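Local coordinates for transglutaminase-like enzymes, putative cysteine protease (Cytophaga hutchinsonii, PDB 3ISR), which is a putative cysteine protease of the transglutaminase-like superfamily, and probably attacks amide or peptide bonds with a cysteine nucleophile, at residues Ile20-Met25 against Ala253-Phe258; Gln42-Glu47 against Thr66-Arg71; Leu72-Thr75 against Thr79-Met82; Asp183-Gly188 against Ala199-Gly204; Phe218-Gly223 against Ile227-Thr232. One frame throughout, in Å; residues are numbered along the deposited sequence.

Contact 1: Ile20-Met25 against Ala253-Phe258; sequences ITYQVM and AVASIF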
# COMPACT_ATOMS: atom_id res chain seq x y z
N ILE B 20 -30.19 16.37 0.91
CA ILE B 20 -29.53 15.32 1.68
C ILE B 20 -30.10 15.31 3.09
O ILE B 20 -30.39 16.37 3.67
CB ILE B 20 -27.98 15.54 1.76
CG1 ILE B 20 -27.43 16.17 0.47
CG2 ILE B 20 -27.28 14.19 2.04
CD1 ILE B 20 -25.97 16.70 0.57
N THR B 21 -30.25 14.12 3.65
CA THR B 21 -30.73 13.95 5.02
C THR B 21 -29.70 13.15 5.81
O THR B 21 -29.18 12.14 5.31
CB THR B 21 -32.09 13.23 5.06
OG1 THR B 21 -33.03 13.97 4.27
CG2 THR B 21 -32.63 13.11 6.50
N TYR B 22 -29.41 13.60 7.03
CA TYR B 22 -28.46 12.92 7.92
C TYR B 22 -29.06 12.49 9.25
O TYR B 22 -29.89 13.20 9.82
CB TYR B 22 -27.28 13.83 8.22
CG TYR B 22 -26.37 14.01 7.05
CD1 TYR B 22 -25.33 13.11 6.83
CD2 TYR B 22 -26.56 15.06 6.16
CE1 TYR B 22 -24.49 13.26 5.74
CE2 TYR B 22 -25.72 15.21 5.07
CZ TYR B 22 -24.69 14.31 4.87
OH TYR B 22 -23.85 14.45 3.80
N GLN B 23 -28.64 11.32 9.73
CA GLN B 23 -28.83 10.94 11.12
C GLN B 23 -27.53 11.27 11.83
O GLN B 23 -26.46 10.85 11.40
CB GLN B 23 -29.15 9.44 11.24
N VAL B 24 -27.62 12.02 12.92
CA VAL B 24 -26.45 12.48 13.66
C VAL B 24 -26.33 11.66 14.95
O VAL B 24 -27.26 11.64 15.76
CB VAL B 24 -26.55 14.00 13.94
CG1 VAL B 24 -25.32 14.53 14.67
CG2 VAL B 24 -26.77 14.78 12.63
N MSE B 25 -25.21 10.95 15.11
CA MSE B 25 -24.97 10.04 16.24
C MSE B 25 -24.35 10.74 17.45
O MSE B 25 -24.68 10.44 18.59
CB MSE B 25 -24.07 8.87 15.82
CG MSE B 25 -24.64 7.98 14.73
SE MSE B 25 -26.37 7.23 15.23
CE MSE B 25 -25.87 6.16 16.81
N ALA B 253 -14.99 17.88 -1.27
CA ALA B 253 -15.90 16.82 -0.80
C ALA B 253 -17.33 17.33 -0.80
O ALA B 253 -17.57 18.50 -0.52
CB ALA B 253 -15.52 16.37 0.60
N VAL B 254 -18.28 16.43 -1.06
CA VAL B 254 -19.70 16.79 -0.97
C VAL B 254 -19.99 17.18 0.47
O VAL B 254 -20.58 18.23 0.73
CB VAL B 254 -20.62 15.64 -1.41
CG1 VAL B 254 -22.10 15.99 -1.15
CG2 VAL B 254 -20.39 15.35 -2.87
N ALA B 255 -19.51 16.35 1.39
CA ALA B 255 -19.73 16.57 2.80
C ALA B 255 -18.50 16.12 3.59
O ALA B 255 -18.11 14.96 3.52
CB ALA B 255 -20.98 15.79 3.26
N SER B 256 -17.91 17.05 4.33
CA SER B 256 -16.87 16.70 5.27
C SER B 256 -17.50 16.65 6.65
O SER B 256 -18.09 17.64 7.10
CB SER B 256 -15.72 17.70 5.21
OG SER B 256 -15.12 17.63 3.92
N ILE B 257 -17.38 15.50 7.31
CA ILE B 257 -18.10 15.23 8.55
C ILE B 257 -17.14 15.10 9.72
O ILE B 257 -16.33 14.16 9.79
CB ILE B 257 -18.98 13.97 8.39
CG1 ILE B 257 -19.99 14.18 7.25
CG2 ILE B 257 -19.65 13.59 9.72
CD1 ILE B 257 -20.74 12.92 6.83
N PHE B 258 -17.22 16.07 10.62
CA PHE B 258 -16.40 16.11 11.84
C PHE B 258 -17.23 15.68 13.03
O PHE B 258 -17.86 16.50 13.69
CB PHE B 258 -15.85 17.51 12.07
CG PHE B 258 -14.88 17.94 11.01
CD1 PHE B 258 -15.35 18.54 9.84
CD2 PHE B 258 -13.51 17.74 11.16
CE1 PHE B 258 -14.46 18.92 8.83
CE2 PHE B 258 -12.62 18.13 10.16
CZ PHE B 258 -13.10 18.73 8.99
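With CG beside the backbone N and anti to the carbonyl carbon (chi1 -72°), the ring of Tyr22 stands out from its strand towards 253-258, where Ile257 has a similar first torsion (chi1 -60°) and an extended outer bond that carries CD1 to the ring. The two side chains meet at a slant, Tyr22 CE1 lying 3.9 Å from Ile257 CD1. The phenol end touches Ala255 instead: Tyr22 OH is 3.2 Å from Ala255 CB, a tight approach of an oxygen to a methyl group. Two residues back, Ile20 brings its CD1 to 4.3 Å from Val254 CG1, a looser touch just ahead of strand 255-258. The nearest CA atoms, those of Ile20 and Ala255, stay 9.9 Å apart, the spacing of one sheet laid over another. Strand 12-24 belongs to the sheet that includes strand 78-96, and strand 255-258 lies beside strand 28-32 in the opposing sheet, so the contact spans a beta sandwich. Inside it the Tyr22 ring also meets those of Phe30 and Phe80, and Ile257 touches Phe30. No hydrogen bond runs between 20-25 and 253-258. Backbone bonds such as those of Ile20 with Met82 and Tyr22 with Phe80 fix the strand within its own sheet, while cohesion between the two sheets here is probably mainly dispersive, made by methyl groups and a ring, with little directional demand.

Contact 2: Gln42-Glu47 against Thr66-Arg71; sequences QHILDE and TSRFVR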
# COMPACT_ATOMS: atom_id res chain seq x y z
N GLN B 42 -20.11 31.48 -15.52
CA GLN B 42 -21.24 30.78 -14.91
C GLN B 42 -21.93 31.71 -13.92
O GLN B 42 -21.30 32.16 -12.95
CB GLN B 42 -20.78 29.50 -14.19
CG GLN B 42 -21.92 28.75 -13.49
CD GLN B 42 -21.51 27.36 -13.03
OE1 GLN B 42 -21.26 26.46 -13.84
NE2 GLN B 42 -21.45 27.18 -11.71
N HIS B 43 -23.22 31.96 -14.15
CA HIS B 43 -23.97 32.92 -13.35
C HIS B 43 -25.18 32.25 -12.70
O HIS B 43 -25.90 31.46 -13.34
CB HIS B 43 -24.43 34.12 -14.20
CG HIS B 43 -23.34 34.67 -15.08
ND1 HIS B 43 -22.51 35.70 -14.68
CD2 HIS B 43 -22.92 34.31 -16.31
CE1 HIS B 43 -21.64 35.95 -15.64
NE2 HIS B 43 -21.86 35.12 -16.64
N ILE B 44 -25.39 32.56 -11.43
CA ILE B 44 -26.54 32.08 -10.72
C ILE B 44 -27.61 33.17 -10.83
O ILE B 44 -27.45 34.29 -10.31
CB ILE B 44 -26.20 31.74 -9.27
CG1 ILE B 44 -25.09 30.66 -9.23
CG2 ILE B 44 -27.44 31.26 -8.53
CD1 ILE B 44 -24.36 30.59 -7.95
N LEU B 45 -28.68 32.84 -11.54
CA LEU B 45 -29.79 33.75 -11.74
C LEU B 45 -30.66 33.74 -10.49
O LEU B 45 -31.14 34.79 -10.07
CB LEU B 45 -30.57 33.36 -13.00
CG LEU B 45 -29.65 33.11 -14.21
CD1 LEU B 45 -30.36 32.40 -15.37
CD2 LEU B 45 -28.96 34.40 -14.69
N ASP B 46 -30.78 32.57 -9.86
CA ASP B 46 -31.53 32.38 -8.62
C ASP B 46 -31.06 31.12 -7.84
O ASP B 46 -30.78 30.09 -8.45
CB ASP B 46 -33.01 32.25 -8.96
CG ASP B 46 -33.90 32.22 -7.74
OD1 ASP B 46 -33.78 33.13 -6.88
OD2 ASP B 46 -34.73 31.31 -7.65
N GLU B 47 -30.99 31.22 -6.51
CA GLU B 47 -30.72 30.05 -5.67
C GLU B 47 -31.44 30.11 -4.32
O GLU B 47 -31.72 31.19 -3.80
CB GLU B 47 -29.21 29.84 -5.45
CG GLU B 47 -28.53 30.89 -4.57
CD GLU B 47 -27.05 30.65 -4.36
OE1 GLU B 47 -26.49 29.69 -4.93
OE2 GLU B 47 -26.43 31.43 -3.61
N THR B 66 -12.33 28.70 -5.36
CA THR B 66 -12.90 27.85 -6.40
C THR B 66 -13.95 26.86 -5.86
O THR B 66 -14.17 25.79 -6.44
CB THR B 66 -11.81 27.09 -7.20
OG1 THR B 66 -11.07 26.26 -6.30
CG2 THR B 66 -10.85 28.08 -7.92
N SER B 67 -14.55 27.20 -4.73
CA SER B 67 -15.68 26.44 -4.18
C SER B 67 -16.37 27.29 -3.14
O SER B 67 -15.74 28.15 -2.52
CB SER B 67 -15.21 25.15 -3.51
OG SER B 67 -14.11 25.42 -2.67
N ARG B 68 -17.67 27.03 -2.96
CA ARG B 68 -18.47 27.71 -1.97
C ARG B 68 -18.83 26.67 -0.94
O ARG B 68 -19.63 25.77 -1.23
CB ARG B 68 -19.75 28.26 -2.60
CG ARG B 68 -19.49 29.33 -3.65
CD ARG B 68 -20.75 29.69 -4.41
NE ARG B 68 -21.75 30.30 -3.53
CZ ARG B 68 -23.04 30.44 -3.82
NH1 ARG B 68 -23.54 30.01 -4.97
NH2 ARG B 68 -23.85 31.03 -2.95
N PHE B 69 -18.26 26.80 0.24
CA PHE B 69 -18.54 25.86 1.32
C PHE B 69 -19.61 26.41 2.24
O PHE B 69 -19.72 27.62 2.40
CB PHE B 69 -17.27 25.58 2.11
CG PHE B 69 -16.19 24.88 1.32
CD1 PHE B 69 -16.35 23.55 0.93
CD2 PHE B 69 -15.02 25.55 0.97
CE1 PHE B 69 -15.35 22.87 0.20
CE2 PHE B 69 -14.00 24.90 0.25
CZ PHE B 69 -14.16 23.54 -0.14
N VAL B 70 -20.41 25.54 2.85
CA VAL B 70 -21.33 25.96 3.91
C VAL B 70 -21.16 25.05 5.09
O VAL B 70 -21.01 23.83 4.93
CB VAL B 70 -22.84 25.99 3.47
CG1 VAL B 70 -23.09 27.09 2.42
CG2 VAL B 70 -23.27 24.65 2.95
N ARG B 71 -21.17 25.61 6.29
CA ARG B 71 -20.98 24.79 7.47
C ARG B 71 -22.01 25.04 8.55
O ARG B 71 -22.51 26.16 8.71
CB ARG B 71 -19.56 24.95 8.03
CG ARG B 71 -19.16 26.36 8.31
CD ARG B 71 -17.78 26.44 8.98
NE ARG B 71 -17.31 27.81 8.96
CZ ARG B 71 -16.08 28.20 9.27
NH1 ARG B 71 -15.76 29.48 9.21
NH2 ARG B 71 -15.16 27.30 9.64
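A single arginine-carboxylate pair spans two backbones that never come close: the nearest CA atoms, of Ile44 and Arg68, are 12.7 Å apart, yet Arg68 grips Glu47 end-on with both terminal nitrogens. Arg68 NH2 to Glu47 OE2 is the shorter bond, 2.7 Å and almost straight at 175°, in the guanidinium plane and on the syn lone pair of OE2. The second, Arg68 NH1 to Glu47 OE1 at 3.0 Å, is more bent, its acceptor tilted from the guanidinium plane; the two flat groups are nonetheless nearly coplanar, at 27°. Glu47 reaches across on a chain extended beyond CG, whereas Arg68 bends at chi3 (64°). Ile44 runs antiparallel to the arginine side chain and sets CD1 3.1 Å from Arg68 NH1, a close approach. Glu47 lies on strand 43-52, just beyond a classic beta bulge in which Leu45 and Asp46 both face Thr87; Arg68 leads into strand 69-74 of another sheet, so the salt bridge joins the two sheets. A second carboxylate, Glu59 at NE, probably helps hold the guanidinium in place. Arg68 NH1 also bonds the carbonyl of Ala36, and Glu47 OE1 is bonded to Tyr84 OH as well.

Contact 3: Leu72-Thr75 against Thr79-Met82; sequences LKAT and TFSM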
# COMPACT_ATOMS: atom_id res chain seq x y z
N LEU B 72 -22.30 23.97 9.28
CA LEU B 72 -23.27 23.99 10.37
C LEU B 72 -22.87 22.92 11.36
O LEU B 72 -22.12 22.00 11.02
CB LEU B 72 -24.68 23.70 9.84
CG LEU B 72 -24.99 22.38 9.11
CD1 LEU B 72 -25.12 21.21 10.08
CD2 LEU B 72 -26.31 22.56 8.34
N LYS B 73 -23.37 23.04 12.59
CA LYS B 73 -23.18 21.99 13.58
C LYS B 73 -24.53 21.40 13.98
O LYS B 73 -25.55 22.10 13.97
CB LYS B 73 -22.38 22.50 14.79
CG LYS B 73 -22.99 23.68 15.55
CD LYS B 73 -22.06 24.18 16.66
CE LYS B 73 -22.88 24.77 17.81
NZ LYS B 73 -22.10 25.69 18.70
N ALA B 74 -24.53 20.11 14.29
CA ALA B 74 -25.74 19.38 14.62
C ALA B 74 -25.56 18.62 15.93
O ALA B 74 -24.50 18.06 16.19
CB ALA B 74 -26.09 18.42 13.49
N THR B 75 -26.60 18.60 16.76
CA THR B 75 -26.51 17.94 18.06
C THR B 75 -26.75 16.42 17.97
O THR B 75 -27.38 15.93 17.02
CB THR B 75 -27.40 18.63 19.14
OG1 THR B 75 -27.95 17.65 20.03
CG2 THR B 75 -28.54 19.38 18.49
N THR B 79 -31.88 14.34 13.56
CA THR B 79 -31.76 14.26 12.11
C THR B 79 -31.98 15.64 11.54
O THR B 79 -32.63 16.47 12.17
CB THR B 79 -32.77 13.26 11.52
OG1 THR B 79 -34.10 13.76 11.71
CG2 THR B 79 -32.64 11.89 12.20
N PHE B 80 -31.42 15.90 10.35
CA PHE B 80 -31.74 17.13 9.63
C PHE B 80 -31.67 16.88 8.13
O PHE B 80 -31.04 15.92 7.70
CB PHE B 80 -30.81 18.29 10.02
CG PHE B 80 -29.40 18.15 9.48
CD1 PHE B 80 -29.03 18.78 8.29
CD2 PHE B 80 -28.45 17.39 10.16
CE1 PHE B 80 -27.74 18.67 7.78
CE2 PHE B 80 -27.15 17.25 9.64
CZ PHE B 80 -26.80 17.90 8.45
N SER B 81 -32.34 17.73 7.35
CA SER B 81 -32.28 17.69 5.89
C SER B 81 -31.84 19.05 5.37
O SER B 81 -32.14 20.08 5.97
CB SER B 81 -33.64 17.36 5.29
OG SER B 81 -34.07 16.09 5.72
N MSE B 82 -31.13 19.04 4.25
CA MSE B 82 -30.70 20.26 3.60
C MSE B 82 -31.09 20.17 2.15
O MSE B 82 -30.82 19.16 1.50
CB MSE B 82 -29.18 20.41 3.71
CG MSE B 82 -28.70 21.72 3.12
SE MSE B 82 -26.77 21.88 3.29
CE MSE B 82 -26.26 20.40 2.08
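Leu72 starts the contact by turning both of its methyl groups towards Phe80. Its CG sits between the backbone N and the carbonyl carbon (chi1 59°), and from there CD1 lies 4.1 Å from Phe80 CZ while CD2 lies 4.2 Å from Phe80 CE1. The leucine fork thus straddles neighbouring carbons at the far end of the ring, and the two side chains run at a slant to each other. At Lys73 the strand presents its other side. Ala74 then returns to the interior, its CB 4.2 Å from Phe80 CE2, so that Leu72 and Ala74 between them touch three consecutive ring carbons, CE1, CZ and CE2. Phe80 reaches them with a first torsion of the same kind as that of Leu72 (chi1 73°), which projects the ring from its strand into the interior between the strands. The CA atoms of Ala74 and Phe80 are 8.1 Å apart and those of Leu72 and Met82 10.7 Å, and no hydrogen bond runs between the segments. Each backbone pairs within its own sheet instead: Leu72 and Ala74 bond to Phe30 and Thr28 of strand 28-32, and 79-82 pairs within the other sheet. Phe30 also sets its ring edge-to-face with Phe80, and Ile55 and Val24 add aliphatic contacts. Consecutive strands joined by a short turn, lying in different sheets and facing each other through side chains alone, form a beta arch, here closing one end of the beta sandwich in the N-terminal region of this bacterial transglutaminase-like protein.

Contact 4: Asp183-Gly188 against Ala199-Gly204; sequences DFAHLG and ARYFTG
Tyr201 fits its ring against Ala185 and His186, packing helix 181-194 on the four-stranded sheet that includes strand 199-206, in the helix-on-sheet core of the transglutaminase-like fold. Ala185 CB comes to 3.8 Å from Tyr201 CE1 at a slant to the ring. His186 brings its imidazole alongside: His186 CE1 lies 3.5 Å from Tyr201 CE1 and 3.7 Å from Tyr201 CD1. The two planes are near parallel, 22° apart, but the rings are slid past each other with centroids 4.9 Å apart, so overlap is slight. Tyr201 gains this position because its CG is anti to the backbone N (chi1 -172°), which swings the ring end towards the helix. Replacing His186 with an alanine would remove the imidazole, and would probably leave the Tyr201 ring without its aromatic neighbour and freer to shift. Farther out, the ring of Tyr122 also meets His186, in planes about 15° apart, and Asp248 and Ala249 touch the imidazole. Arg182 and Ile189, from the same helix as His186, pack on the tyrosine, whose own backbone bonds to Gly246 of strand 240-246. In relatives the start of such a helix carries the nucleophilic cysteine. On the imidazole, His186 ND1 lies 3.8 Å from Tyr201 CD1.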
# COMPACT_ATOMS: atom_id res chain seq x y z
N ASP B 183 -13.09 8.29 -8.63
CA ASP B 183 -11.91 7.49 -8.89
C ASP B 183 -11.39 7.68 -10.31
O ASP B 183 -10.18 7.70 -10.52
CB ASP B 183 -12.23 6.02 -8.63
CG ASP B 183 -12.84 5.79 -7.25
OD1 ASP B 183 -12.21 6.14 -6.23
OD2 ASP B 183 -13.99 5.30 -7.18
N PHE B 184 -12.28 7.75 -11.29
CA PHE B 184 -11.89 7.99 -12.68
C PHE B 184 -11.24 9.37 -12.81
O PHE B 184 -10.26 9.54 -13.54
CB PHE B 184 -13.11 7.93 -13.61
CG PHE B 184 -13.57 6.54 -13.97
CD1 PHE B 184 -14.00 5.64 -13.00
CD2 PHE B 184 -13.67 6.16 -15.31
CE1 PHE B 184 -14.47 4.36 -13.34
CE2 PHE B 184 -14.15 4.88 -15.67
CZ PHE B 184 -14.55 3.98 -14.69
N ALA B 185 -11.78 10.36 -12.11
CA ALA B 185 -11.22 11.71 -12.14
C ALA B 185 -9.83 11.72 -11.51
O ALA B 185 -8.87 12.28 -12.06
CB ALA B 185 -12.12 12.67 -11.39
N HIS B 186 -9.70 11.10 -10.34
CA HIS B 186 -8.41 11.12 -9.65
C HIS B 186 -7.36 10.44 -10.50
O HIS B 186 -6.22 10.88 -10.55
CB HIS B 186 -8.48 10.38 -8.29
CG HIS B 186 -9.17 11.14 -7.20
ND1 HIS B 186 -9.15 12.52 -7.10
CD2 HIS B 186 -9.86 10.70 -6.12
CE1 HIS B 186 -9.82 12.89 -6.02
NE2 HIS B 186 -10.26 11.81 -5.41
N LEU B 187 -7.74 9.35 -11.18
CA LEU B 187 -6.76 8.65 -12.00
C LEU B 187 -6.32 9.42 -13.25
O LEU B 187 -5.12 9.47 -13.57
CB LEU B 187 -7.27 7.24 -12.36
CG LEU B 187 -6.29 6.39 -13.16
CD1 LEU B 187 -4.95 6.23 -12.37
CD2 LEU B 187 -6.93 5.01 -13.45
N GLY B 188 -7.24 10.08 -13.93
CA GLY B 188 -6.89 10.96 -15.05
C GLY B 188 -5.94 12.07 -14.59
O GLY B 188 -4.94 12.34 -15.25
N ALA B 199 -3.22 19.41 -13.99
CA ALA B 199 -4.60 18.88 -14.02
C ALA B 199 -5.28 19.12 -12.70
O ALA B 199 -4.61 19.16 -11.67
CB ALA B 199 -4.60 17.40 -14.35
N ARG B 200 -6.60 19.30 -12.72
CA ARG B 200 -7.31 19.56 -11.49
C ARG B 200 -8.65 18.81 -11.47
O ARG B 200 -9.17 18.39 -12.51
CB ARG B 200 -7.52 21.07 -11.29
CG ARG B 200 -8.47 21.71 -12.35
CD ARG B 200 -8.55 23.23 -12.20
NE ARG B 200 -9.64 23.76 -13.01
CZ ARG B 200 -9.88 25.05 -13.22
NH1 ARG B 200 -9.10 25.98 -12.68
NH2 ARG B 200 -10.91 25.41 -13.98
N TYR B 201 -9.20 18.68 -10.28
CA TYR B 201 -10.44 17.97 -10.04
C TYR B 201 -11.63 18.91 -10.24
O TYR B 201 -11.59 20.08 -9.84
CB TYR B 201 -10.37 17.50 -8.59
CG TYR B 201 -11.45 16.58 -8.10
CD1 TYR B 201 -11.44 15.23 -8.45
CD2 TYR B 201 -12.41 17.03 -7.19
CE1 TYR B 201 -12.40 14.35 -7.95
CE2 TYR B 201 -13.39 16.16 -6.69
CZ TYR B 201 -13.36 14.82 -7.09
OH TYR B 201 -14.29 13.93 -6.61
N PHE B 202 -12.69 18.40 -10.87
CA PHE B 202 -13.90 19.18 -11.18
C PHE B 202 -15.11 18.43 -10.63
O PHE B 202 -15.28 17.24 -10.90
CB PHE B 202 -13.99 19.34 -12.71
CG PHE B 202 -15.25 20.05 -13.22
CD1 PHE B 202 -15.18 21.33 -13.75
CD2 PHE B 202 -16.49 19.42 -13.19
CE1 PHE B 202 -16.34 21.99 -14.23
CE2 PHE B 202 -17.65 20.06 -13.67
CZ PHE B 202 -17.56 21.35 -14.19
N THR B 203 -15.95 19.10 -9.85
CA THR B 203 -17.23 18.52 -9.43
C THR B 203 -18.38 19.35 -9.97
O THR B 203 -18.25 20.56 -10.10
CB THR B 203 -17.37 18.40 -7.91
OG1 THR B 203 -17.23 19.70 -7.31
CG2 THR B 203 -16.27 17.49 -7.37
N GLY B 204 -19.51 18.71 -10.25
CA GLY B 204 -20.64 19.46 -10.74
C GLY B 204 -21.95 18.72 -10.73
O GLY B 204 -22.01 17.51 -10.42

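Contact 5: Phe218-Gly223 against Ile227-Thr232; sequences FEAYIG and IIFDAT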
# COMPACT_ATOMS: atom_id res chain seq x y z
N PHE B 218 -12.33 15.80 -14.58
CA PHE B 218 -11.09 16.56 -14.43
C PHE B 218 -10.85 17.51 -15.59
O PHE B 218 -11.49 17.39 -16.65
CB PHE B 218 -9.89 15.62 -14.19
CG PHE B 218 -9.41 14.87 -15.41
CD1 PHE B 218 -8.32 15.33 -16.14
CD2 PHE B 218 -10.01 13.67 -15.79
CE1 PHE B 218 -7.87 14.61 -17.27
CE2 PHE B 218 -9.58 12.97 -16.89
CZ PHE B 218 -8.50 13.42 -17.63
N GLU B 219 -9.95 18.46 -15.38
CA GLU B 219 -9.57 19.41 -16.41
C GLU B 219 -8.07 19.43 -16.49
O GLU B 219 -7.40 19.29 -15.48
CB GLU B 219 -10.10 20.81 -16.09
CG GLU B 219 -11.65 20.90 -16.07
CD GLU B 219 -12.14 22.26 -15.56
OE1 GLU B 219 -11.65 22.71 -14.51
OE2 GLU B 219 -13.02 22.88 -16.21
N ALA B 220 -7.55 19.51 -17.71
CA ALA B 220 -6.11 19.61 -17.92
C ALA B 220 -5.82 20.97 -18.52
O ALA B 220 -6.60 21.47 -19.33
CB ALA B 220 -5.62 18.51 -18.87
N TYR B 221 -4.67 21.54 -18.17
CA TYR B 221 -4.33 22.86 -18.68
C TYR B 221 -3.51 22.70 -19.93
O TYR B 221 -2.35 22.28 -19.87
CB TYR B 221 -3.57 23.66 -17.63
CG TYR B 221 -3.42 25.12 -17.94
CD1 TYR B 221 -4.46 26.02 -17.70
CD2 TYR B 221 -2.22 25.61 -18.45
CE1 TYR B 221 -4.32 27.39 -17.97
CE2 TYR B 221 -2.06 27.00 -18.70
CZ TYR B 221 -3.12 27.86 -18.45
OH TYR B 221 -2.98 29.22 -18.70
N ILE B 222 -4.13 23.01 -21.06
CA ILE B 222 -3.55 22.74 -22.37
C ILE B 222 -3.66 23.99 -23.22
O ILE B 222 -4.76 24.49 -23.46
CB ILE B 222 -4.30 21.60 -23.13
CG1 ILE B 222 -4.40 20.32 -22.28
CG2 ILE B 222 -3.61 21.32 -24.47
CD1 ILE B 222 -5.37 19.29 -22.83
N GLY B 223 -2.51 24.49 -23.66
CA GLY B 223 -2.47 25.67 -24.52
C GLY B 223 -3.11 26.88 -23.88
O GLY B 223 -3.74 27.69 -24.56
N ILE B 227 -9.10 22.41 -20.08
CA ILE B 227 -9.92 21.64 -20.99
C ILE B 227 -10.51 20.50 -20.17
O ILE B 227 -9.77 19.78 -19.51
CB ILE B 227 -9.10 21.04 -22.15
CG1 ILE B 227 -8.31 22.12 -22.93
CG2 ILE B 227 -10.00 20.22 -23.09
CD1 ILE B 227 -9.17 23.24 -23.58
N ILE B 228 -11.82 20.32 -20.26
CA ILE B 228 -12.51 19.31 -19.48
C ILE B 228 -12.49 17.92 -20.11
O ILE B 228 -12.60 17.77 -21.33
CB ILE B 228 -13.96 19.75 -19.14
CG1 ILE B 228 -14.51 18.90 -17.98
CG2 ILE B 228 -14.87 19.71 -20.37
CD1 ILE B 228 -15.43 19.65 -17.04
N PHE B 229 -12.37 16.89 -19.27
CA PHE B 229 -12.32 15.49 -19.72
C PHE B 229 -13.08 14.63 -18.73
O PHE B 229 -13.09 14.92 -17.55
CB PHE B 229 -10.88 14.97 -19.76
CG PHE B 229 -10.03 15.61 -20.82
CD1 PHE B 229 -9.91 15.01 -22.07
CD2 PHE B 229 -9.36 16.80 -20.57
CE1 PHE B 229 -9.11 15.61 -23.07
CE2 PHE B 229 -8.57 17.41 -21.56
CZ PHE B 229 -8.45 16.81 -22.81
N ASP B 230 -13.69 13.54 -19.20
CA ASP B 230 -14.45 12.68 -18.30
C ASP B 230 -14.33 11.26 -18.78
O ASP B 230 -15.02 10.86 -19.71
CB ASP B 230 -15.92 13.12 -18.25
CG ASP B 230 -16.79 12.20 -17.41
OD1 ASP B 230 -16.28 11.30 -16.72
OD2 ASP B 230 -18.03 12.37 -17.44
N ALA B 231 -13.45 10.50 -18.14
CA ALA B 231 -13.18 9.13 -18.54
C ALA B 231 -14.33 8.17 -18.28
O ALA B 231 -14.29 7.04 -18.79
CB ALA B 231 -11.89 8.61 -17.89
N THR B 232 -15.36 8.58 -17.54
CA THR B 232 -16.53 7.68 -17.36
C THR B 232 -17.38 7.62 -18.62
O THR B 232 -18.13 6.66 -18.82
CB THR B 232 -17.47 8.08 -16.19
OG1 THR B 232 -18.14 9.32 -16.50
CG2 THR B 232 -16.71 8.19 -14.86
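Phe218 and Phe229 form the apolar centre: Phe229 CB sits over one face of the Phe218 ring, 3.9 Å from its centroid in a CH-pi contact, while the two rings, 18° from parallel, are offset so far that little of one lies above the other. Phe218 CG lies between the backbone N and the carbonyl carbon (chi1 75°), which turns the ring in beneath Phe229 CB. Ile222 CD1 reaches the edge of the Phe229 ring, 3.9 Å from CE2, and Ala220 CB approaches the same carbon obliquely. A serine in place of Phe218 would take away the face under Phe229 CB and is likely to open a gap beside that side chain. Around this centre the backbones pair as an antiparallel hairpin, Phe229 N donating to Phe218 O at 2.8 Å. The opposite face carries Glu219, whose CG packs 4.0 Å from Ile228 CG1 while its carboxylate bridges to Arg200. Asp230 OD1 accepts Thr232 N (3.0 Å) in an Asx turn and also Thr232 OG1; its OD2 bonds His215 NE2, consistent with the His-Asp pair of a transglutaminase-like triad. Helix 142-156 packs on both phenylalanines through Thr150, helix 181-194 touches Phe218 through Ile189, and strand 199-206 adjoins 215-222.

Overall arrangement
Contacts 1 and 3 form one group, contacts 4 and 5 another, and contact 2 lies between. Contacts 1 and 3, with centres about 8 Å apart, share one sandwich interior and meet through a probable hydrogen bond between Thr21 OG1 and Ser81 OG. Contact 2 uses strand 69-74 like contact 3 but lies about 20 Å from it, between centres, towards the transglutaminase-like core. Its nearest atoms come to about 5 Å from contact 4 without touching. Contacts 4 and 5, also about 8 Å apart between centres, sit on adjacent strands and are joined by the salt bridge of Arg200 NE to Glu219 OE1. Contact 5 contributes Asp230, which with His215 probably forms the catalytic His-Asp pair; contact 3 is about 35 Å away, between centres.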